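Local coordinates for protein putative phosphomannomutase (Thermus thermophilus, PDB 1TUO) that probably interconverts phosphorylated sugars as a magnesium-dependent phosphosugar mutase of the phosphohexose mutase family, at residues V51-D56 with A67-L72; H55-L60 with K83-T88; G102-T107 with L116-K121. All coordinates share one frame; numbering follows the deposited sequence.

Interaction 1: residues V51-D56 with A67-L72; sequences VVVGHD and ALSGHL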
loop_
_atom_site.group_PDB
_atom_site.type_symbol
_atom_site.label_atom_id
_atom_site.label_comp_id
_atom_site.label_asym_id
_atom_site.label_seq_id
_atom_site.Cartn_x
_atom_site.Cartn_y
_atom_site.Cartn_z
ATOM N N VAL A 51 -0.174 5.156 22.646
ATOM C CA VAL A 51 -0.187 5.562 21.242
ATOM C C VAL A 51 1.190 5.256 20.694
ATOM O O VAL A 51 2.192 5.559 21.338
ATOM C CB VAL A 51 -0.428 7.078 21.064
ATOM C CG1 VAL A 51 -0.412 7.431 19.570
ATOM C CG2 VAL A 51 -1.759 7.474 21.683
ATOM N N VAL A 52 1.232 4.651 19.512
ATOM C CA VAL A 52 2.501 4.334 18.874
ATOM C C VAL A 52 2.688 5.307 17.722
ATOM O O VAL A 52 1.764 5.530 16.941
ATOM C CB VAL A 52 2.515 2.891 18.341
ATOM C CG1 VAL A 52 3.895 2.549 17.808
ATOM C CG2 VAL A 52 2.140 1.922 19.465
ATOM N N VAL A 53 3.870 5.908 17.641
ATOM C CA VAL A 53 4.174 6.869 16.581
ATOM C C VAL A 53 5.334 6.344 15.741
ATOM O O VAL A 53 6.271 5.749 16.267
ATOM C CB VAL A 53 4.584 8.240 17.174
ATOM C CG1 VAL A 53 4.946 9.218 16.044
ATOM C CG2 VAL A 53 3.440 8.808 18.003
ATOM N N GLY A 54 5.266 6.564 14.434
ATOM C CA GLY A 54 6.338 6.124 13.563
ATOM C C GLY A 54 6.560 7.154 12.474
ATOM O O GLY A 54 5.756 8.074 12.317
ATOM N N HIS A 55 7.652 7.012 11.725
ATOM C CA HIS A 55 7.939 7.944 10.631
ATOM C C HIS A 55 8.698 7.230 9.521
ATOM O O HIS A 55 9.283 6.179 9.759
ATOM C CB HIS A 55 8.773 9.113 11.150
ATOM C CG HIS A 55 10.135 8.719 11.628
ATOM N ND1 HIS A 55 11.220 8.610 10.782
ATOM C CD2 HIS A 55 10.592 8.424 12.867
ATOM C CE1 HIS A 55 12.286 8.265 11.483
ATOM N NE2 HIS A 55 11.932 8.148 12.750
ATOM N N ASP A 56 8.681 7.791 8.310
ATOM C CA ASP A 56 9.408 7.180 7.204
ATOM C C ASP A 56 10.730 7.918 6.981
ATOM O O ASP A 56 11.266 8.493 7.925
ATOM C CB ASP A 56 8.554 7.132 5.928
ATOM C CG ASP A 56 8.127 8.498 5.430
ATOM O OD1 ASP A 56 7.251 8.528 4.538
ATOM O OD2 ASP A 56 8.654 9.527 5.905
ATOM N N ALA A 67 8.211 15.383 17.766
ATOM C CA ALA A 67 7.377 16.490 18.231
ATOM C C ALA A 67 5.974 15.993 18.572
ATOM O O ALA A 67 5.403 16.362 19.600
ATOM C CB ALA A 67 7.302 17.574 17.158
ATOM N N LEU A 68 5.421 15.154 17.703
ATOM C CA LEU A 68 4.085 14.611 17.937
ATOM C C LEU A 68 4.083 13.717 19.180
ATOM O O LEU A 68 3.160 13.776 19.999
ATOM C CB LEU A 68 3.614 13.811 16.713
ATOM C CG LEU A 68 2.308 13.023 16.857
ATOM C CD1 LEU A 68 1.158 13.966 17.188
ATOM C CD2 LEU A 68 2.028 12.256 15.560
ATOM N N SER A 69 5.118 12.895 19.322
ATOM C CA SER A 69 5.219 11.985 20.460
ATOM C C SER A 69 5.270 12.766 21.767
ATOM O O SER A 69 4.550 12.456 22.723
ATOM C CB SER A 69 6.467 11.103 20.321
ATOM O OG SER A 69 6.381 10.282 19.159
ATOM N N GLY A 70 6.117 13.787 21.804
ATOM C CA GLY A 70 6.238 14.592 23.005
ATOM C C GLY A 70 4.934 15.286 23.354
ATOM O O GLY A 70 4.538 15.318 24.520
ATOM N N HIS A 71 4.264 15.844 22.350
ATOM C CA HIS A 71 3.003 16.539 22.582
ATOM C C HIS A 71 1.938 15.605 23.165
ATOM O O HIS A 71 1.265 15.946 24.151
ATOM C CB HIS A 71 2.496 17.163 21.273
ATOM C CG HIS A 71 1.395 18.162 21.465
ATOM N ND1 HIS A 71 1.471 19.455 20.989
ATOM C CD2 HIS A 71 0.192 18.058 22.077
ATOM C CE1 HIS A 71 0.363 20.103 21.302
ATOM N NE2 HIS A 71 -0.432 19.277 21.963
ATOM N N LEU A 72 1.779 14.427 22.565
ATOM C CA LEU A 72 0.784 13.480 23.051
ATOM C C LEU A 72 1.127 13.043 24.474
ATOM O O LEU A 72 0.244 12.929 25.319
ATOM C CB LEU A 72 0.702 12.265 22.119
ATOM C CG LEU A 72 0.175 12.567 20.711
ATOM C CD1 LEU A 72 0.202 11.288 19.871
ATOM C CD2 LEU A 72 -1.251 13.131 20.797
#

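Interaction 2: residues H55-L60 with K83-T88; sequences HDTRFL and KGPVPT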
loop_
_atom_site.group_PDB
_atom_site.type_symbol
_atom_site.label_atom_id
_atom_site.label_comp_id
_atom_site.label_asym_id
_atom_site.label_seq_id
_atom_site.Cartn_x
_atom_site.Cartn_y
_atom_site.Cartn_z
ATOM N N HIS A 55 7.652 7.012 11.725
ATOM C CA HIS A 55 7.939 7.944 10.631
ATOM C C HIS A 55 8.698 7.230 9.521
ATOM O O HIS A 55 9.283 6.179 9.759
ATOM C CB HIS A 55 8.773 9.113 11.150
ATOM C CG HIS A 55 10.135 8.719 11.628
ATOM N ND1 HIS A 55 11.220 8.610 10.782
ATOM C CD2 HIS A 55 10.592 8.424 12.867
ATOM C CE1 HIS A 55 12.286 8.265 11.483
ATOM N NE2 HIS A 55 11.932 8.148 12.750
ATOM N N ASP A 56 8.681 7.791 8.310
ATOM C CA ASP A 56 9.408 7.180 7.204
ATOM C C ASP A 56 10.730 7.918 6.981
ATOM O O ASP A 56 11.266 8.493 7.925
ATOM C CB ASP A 56 8.554 7.132 5.928
ATOM C CG ASP A 56 8.127 8.498 5.430
ATOM O OD1 ASP A 56 7.251 8.528 4.538
ATOM O OD2 ASP A 56 8.654 9.527 5.905
ATOM N N THR A 57 11.260 7.893 5.760
ATOM C CA THR A 57 12.544 8.549 5.501
ATOM C C THR A 57 12.435 9.963 4.956
ATOM O O THR A 57 13.452 10.570 4.607
ATOM C CB THR A 57 13.397 7.746 4.500
ATOM O OG1 THR A 57 12.769 7.777 3.212
ATOM C CG2 THR A 57 13.536 6.301 4.957
ATOM N N ARG A 58 11.222 10.497 4.890
ATOM C CA ARG A 58 11.042 11.853 4.371
ATOM C C ARG A 58 11.764 12.886 5.223
ATOM O O ARG A 58 12.009 12.666 6.402
ATOM C CB ARG A 58 9.553 12.166 4.258
ATOM C CG ARG A 58 8.915 11.401 3.123
ATOM C CD ARG A 58 7.391 11.419 3.107
ATOM N NE ARG A 58 6.945 10.543 2.023
ATOM C CZ ARG A 58 6.783 10.940 0.765
ATOM N NH1 ARG A 58 6.998 12.208 0.431
ATOM N NH2 ARG A 58 6.471 10.059 -0.176
ATOM N N PHE A 59 12.126 14.009 4.605
ATOM C CA PHE A 59 12.855 15.061 5.304
ATOM C C PHE A 59 12.096 15.550 6.539
ATOM O O PHE A 59 10.924 15.898 6.461
ATOM C CB PHE A 59 13.124 16.230 4.346
ATOM C CG PHE A 59 14.135 17.218 4.866
ATOM C CD1 PHE A 59 15.495 16.917 4.845
ATOM C CD2 PHE A 59 13.724 18.442 5.383
ATOM C CE1 PHE A 59 16.441 17.832 5.336
ATOM C CE2 PHE A 59 14.663 19.364 5.876
ATOM C CZ PHE A 59 16.017 19.056 5.853
ATOM N N LEU A 60 12.787 15.563 7.677
ATOM C CA LEU A 60 12.221 15.992 8.954
ATOM C C LEU A 60 11.112 15.092 9.496
ATOM O O LEU A 60 10.523 15.404 10.530
ATOM C CB LEU A 60 11.688 17.428 8.864
ATOM C CG LEU A 60 12.723 18.558 8.879
ATOM C CD1 LEU A 60 12.023 19.874 8.585
ATOM C CD2 LEU A 60 13.427 18.606 10.233
ATOM N N LYS A 83 11.819 3.282 16.767
ATOM C CA LYS A 83 13.187 3.651 16.430
ATOM C C LYS A 83 13.526 3.626 14.944
ATOM O O LYS A 83 13.374 2.600 14.271
ATOM C CB LYS A 83 14.166 2.738 17.177
ATOM C CG LYS A 83 15.633 3.077 16.931
ATOM C CD LYS A 83 16.555 2.095 17.639
ATOM C CE LYS A 83 18.018 2.442 17.397
ATOM N NZ LYS A 83 18.362 2.417 15.945
ATOM N N GLY A 84 14.006 4.766 14.454
ATOM C CA GLY A 84 14.402 4.886 13.065
ATOM C C GLY A 84 13.254 4.861 12.083
ATOM O O GLY A 84 12.099 4.715 12.480
ATOM N N PRO A 85 13.542 5.020 10.783
ATOM C CA PRO A 85 12.449 4.993 9.808
ATOM C C PRO A 85 11.843 3.599 9.781
ATOM O O PRO A 85 12.565 2.600 9.861
ATOM C CB PRO A 85 13.143 5.345 8.497
ATOM C CG PRO A 85 14.523 4.759 8.679
ATOM C CD PRO A 85 14.854 5.144 10.117
ATOM N N VAL A 86 10.522 3.529 9.680
ATOM C CA VAL A 86 9.848 2.242 9.650
ATOM C C VAL A 86 8.750 2.167 8.594
ATOM O O VAL A 86 8.161 3.180 8.214
ATOM C CB VAL A 86 9.169 1.917 11.018
ATOM C CG1 VAL A 86 10.206 1.841 12.129
ATOM C CG2 VAL A 86 8.123 2.977 11.338
ATOM N N PRO A 87 8.463 0.955 8.105
ATOM C CA PRO A 87 7.411 0.772 7.104
ATOM C C PRO A 87 6.072 0.997 7.810
ATOM O O PRO A 87 5.935 0.717 9.012
ATOM C CB PRO A 87 7.549 -0.698 6.702
ATOM C CG PRO A 87 8.960 -1.035 7.018
ATOM C CD PRO A 87 9.237 -0.287 8.291
ATOM N N THR A 88 5.089 1.502 7.074
ATOM C CA THR A 88 3.761 1.707 7.640
ATOM C C THR A 88 3.250 0.417 8.295
ATOM O O THR A 88 2.726 0.444 9.413
ATOM C CB THR A 88 2.767 2.170 6.544
ATOM O OG1 THR A 88 2.941 3.578 6.333
ATOM C CG2 THR A 88 1.312 1.882 6.941
HETATM O O HOH W 1 9.571 5.468 13.366
HETATM O O HOH W 2 12.438 7.429 15.371
#

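Interaction 3: residues G102-T107 with L116-K121; sequences GGAMLT and LGVKFK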
loop_
_atom_site.group_PDB
_atom_site.type_symbol
_atom_site.label_atom_id
_atom_site.label_comp_id
_atom_site.label_asym_id
_atom_site.label_seq_id
_atom_site.Cartn_x
_atom_site.Cartn_y
_atom_site.Cartn_z
ATOM N N GLY A 102 -4.159 3.458 19.586
ATOM C CA GLY A 102 -4.041 3.906 18.211
ATOM C C GLY A 102 -2.607 4.189 17.833
ATOM O O GLY A 102 -1.701 4.007 18.641
ATOM N N GLY A 103 -2.409 4.650 16.603
ATOM C CA GLY A 103 -1.072 4.963 16.132
ATOM C C GLY A 103 -1.097 6.113 15.144
ATOM O O GLY A 103 -2.122 6.384 14.516
ATOM N N ALA A 104 0.038 6.792 15.015
ATOM C CA ALA A 104 0.161 7.908 14.090
ATOM C C ALA A 104 1.427 7.676 13.290
ATOM O O ALA A 104 2.480 7.407 13.853
ATOM C CB ALA A 104 0.258 9.220 14.852
ATOM N N MET A 105 1.318 7.773 11.976
ATOM C CA MET A 105 2.480 7.563 11.125
ATOM C C MET A 105 2.784 8.805 10.290
ATOM O O MET A 105 1.941 9.322 9.570
ATOM C CB MET A 105 2.191 6.376 10.206
ATOM C CG MET A 105 3.331 6.105 9.222
ATOM S SD MET A 105 4.711 5.252 9.996
ATOM C CE MET A 105 5.855 5.326 8.610
ATOM N N LEU A 106 4.020 9.279 10.408
ATOM C CA LEU A 106 4.458 10.439 9.644
ATOM C C LEU A 106 4.948 9.899 8.304
ATOM O O LEU A 106 6.018 9.284 8.212
ATOM C CB LEU A 106 5.591 11.178 10.369
ATOM C CG LEU A 106 5.199 12.232 11.417
ATOM C CD1 LEU A 106 4.541 13.424 10.719
ATOM C CD2 LEU A 106 4.257 11.623 12.463
ATOM N N THR A 107 4.139 10.109 7.274
ATOM C CA THR A 107 4.471 9.646 5.940
ATOM C C THR A 107 3.543 10.265 4.908
ATOM O O THR A 107 2.461 10.749 5.244
ATOM C CB THR A 107 4.345 8.097 5.840
ATOM O OG1 THR A 107 4.820 7.653 4.566
ATOM C CG2 THR A 107 2.887 7.664 5.987
ATOM N N LEU A 116 4.480 15.521 3.104
ATOM C CA LEU A 116 4.532 14.766 4.344
ATOM C C LEU A 116 3.094 14.789 4.854
ATOM O O LEU A 116 2.255 15.542 4.351
ATOM C CB LEU A 116 5.508 15.400 5.343
ATOM C CG LEU A 116 6.041 14.532 6.500
ATOM C CD1 LEU A 116 6.057 13.051 6.134
ATOM C CD2 LEU A 116 7.444 15.000 6.870
ATOM N N GLY A 117 2.790 13.943 5.823
ATOM C CA GLY A 117 1.438 13.924 6.332
ATOM C C GLY A 117 1.395 13.042 7.546
ATOM O O GLY A 117 2.414 12.484 7.948
ATOM N N VAL A 118 0.218 12.946 8.143
ATOM C CA VAL A 118 0.041 12.098 9.304
ATOM C C VAL A 118 -1.102 11.149 8.981
ATOM O O VAL A 118 -2.184 11.575 8.579
ATOM C CB VAL A 118 -0.305 12.911 10.567
ATOM C CG1 VAL A 118 -0.395 11.970 11.770
ATOM C CG2 VAL A 118 0.762 13.980 10.817
ATOM N N LYS A 119 -0.839 9.856 9.114
ATOM C CA LYS A 119 -1.850 8.839 8.853
ATOM C C LYS A 119 -2.121 8.105 10.164
ATOM O O LYS A 119 -1.212 7.520 10.761
ATOM C CB LYS A 119 -1.360 7.868 7.782
ATOM C CG LYS A 119 -1.303 8.485 6.385
ATOM C CD LYS A 119 -1.140 7.414 5.320
ATOM C CE LYS A 119 -1.314 7.979 3.926
ATOM N NZ LYS A 119 -1.180 6.913 2.895
ATOM N N PHE A 120 -3.379 8.133 10.589
ATOM C CA PHE A 120 -3.801 7.523 11.848
ATOM C C PHE A 120 -4.298 6.092 11.696
ATOM O O PHE A 120 -4.936 5.740 10.703
ATOM C CB PHE A 120 -4.905 8.375 12.486
ATOM C CG PHE A 120 -4.460 9.765 12.853
ATOM C CD1 PHE A 120 -3.570 9.967 13.900
ATOM C CD2 PHE A 120 -4.922 10.868 12.139
ATOM C CE1 PHE A 120 -3.137 11.252 14.243
ATOM C CE2 PHE A 120 -4.490 12.166 12.478
ATOM C CZ PHE A 120 -3.599 12.351 13.530
ATOM N N LYS A 121 -4.004 5.283 12.708
ATOM C CA LYS A 121 -4.394 3.876 12.730
ATOM C C LYS A 121 -5.210 3.650 13.997
ATOM O O LYS A 121 -4.928 4.266 15.023
ATOM C CB LYS A 121 -3.154 2.982 12.803
ATOM C CG LYS A 121 -2.036 3.337 11.822
ATOM C CD LYS A 121 -2.525 3.289 10.383
ATOM C CE LYS A 121 -1.385 3.563 9.405
ATOM N NZ LYS A 121 -1.866 3.515 8.004
#

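Interaction 1: residues V51-D56 with A67-L72
Val51 and Val53 of the strand 51-55 face Leu68, Ser69 and Leu72 of the helix 67-72, whose axis runs nearly antiparallel to the strand, at 165°, with a closest approach of 9.0 Å. Two points fix the register: the CA of Val53 lies 6.5 Å from the CA of Ser69, and the CA of Val51 lies 8.2 Å from the CA of Leu72. Alternation in the strand decides who takes part: Val51 and Val53 project toward the helix, whereas Val52 projects away from it.

The hydroxyl of Ser69 is the nearest group to Val53. Its OG sits 3.4 Å from Val53 CB and touches both methyls as well, a van der Waals contact; the hydroxyl is hydrogen-bonded to the carbonyl of Ala65 in its own helix. Beside it, Val53 CG1 reaches Leu68 CD2 at 4.2 Å. With CG1 set opposite its backbone N (chi1 179°), Val51 offers that methyl to Leu72 CD1 at 3.9 Å, the two side chains crossing at about a right angle. No hydrogen bond spans the segments; they bury 182 Å² through van der Waals and apolar contacts. Tyr39 and Leu43 of helix 29-45 also cover Val51. This is the strand-to-helix packing of a beta-alpha-beta crossover, strand 50-55, helix 61-75, strand 78-82, in the alpha/beta/alpha domain I of the phosphohexose mutases.

Interaction 2: residues H55-L60 with K83-T88
The carbonyl oxygen of His55 is held by the backbone N of Val86 at 2.9 Å, with an N-H...O angle of 166° and the donor nearly in line with the C=O bond. The same oxygen receives a CA-H...O contact from Pro85 CA at 3.4 Å, so two successive residues of 83-88 meet it. One water extends the junction, accepting from His55 N and donating to Gly84 O.

A chi1 of 65° folds the imidazole back, bringing its end to the backbone of Gly84 and Pro85 although CB leads away from them. Gly84 O comes over one face, and CE1 approaches Pro85 N at 3.5 Å. Two in-plane partners fix the ring: ND1 donates to a lone pair of Asp56 O at 2.9 Å, and NE2 meets a second water at 2.8 Å, itself linked weakly to Gly84 N. Replacing His55 with an alanine would probably leave Asp56 O and that water without their ring partner and open a gap over the Gly84-Pro85 peptide.

Farther along, Thr57 CG2 packs on Pro85 CB at 3.7 Å, while its OG1 turns to the carbonyl of Gly186. Asp56 OD2 accepts from Arg58 N at 2.9 Å, from above the carboxylate plane, forming an Asx turn; its OD1 bonds Thr107. The joined loops follow strands 50-55 and 78-82, at the C-terminal end of a parallel alpha/beta sheet, where such folds commonly place their active sites.

Interaction 3: residues G102-T107 with L116-K121
A beta hairpin brings strand 102-106 against strand 116-121, the two running antiparallel with their axes at 159° and 4.6 Å apart at closest. Gly103 with Lys121 and Met105 with Lys119 are hydrogen-bonded pairs, each joined by two bonds; Lys121 N to Gly103 O measures 2.8 Å and Lys119 N to Met105 O 2.9 Å. Beyond them Thr107 N reaches Gly117 O at 3.0 Å, from above the carbonyl plane and less straight, at 144°.

The non-hydrogen-bonded pairs, Ala104 with Phe120 and Leu106 with Val118, send their side chains to one face. Leu106 and Val118 lie side by side, pointing the same way, with CD1 of the leucine 3.8 Å from CG2 of the valine. Val118 CG1 rests over a face of the Phe120 ring, 3.6 Å above its plane and offset toward the rim, while Ala104 CB touches Phe120 CE1 at 4.0 Å. Leu35 of helix 29-45 covers Val118 and Phe120, and Leu68 of helix 61-75 covers Ala104 and Leu106.

On the other face, the extended chain of Lys119 brings CD to Thr107 CG2 at 4.1 Å. The bend at chi2 (-58°) helps lead the end of Lys121 away from strand 102-106, and its NZ forms a salt bridge with Glu345. Strand 115-122, the hairpin's second arm, lies antiparallel beside 102-106, itself parallel to 50-55, and so makes the sheet of this alpha/beta/alpha domain mixed.

Overall arrangement
From the N terminus, strand 50-55 comes first and serves two contacts. Interaction 1 closes the short connection to helix 61-75, and interaction 2, starting from the same stretch at His55 and Asp56, spans that helix and strand 78-82 to reach 83-88. The closing segment of interaction 1 therefore lies inside the span of interaction 2. Interaction 3 follows in series as a hairpin after helix 88-97. Strand 102-106 is the parallel neighbour of 50-55, and Leu68 CD2 lies 3.6 Å from Ala104 CB, so interactions 1 and 3 share a core. From interaction 2, Asp56 OD1 lies 2.6 Å from Thr107 OG1, tying the 55-60 loop to the hairpin within one domain.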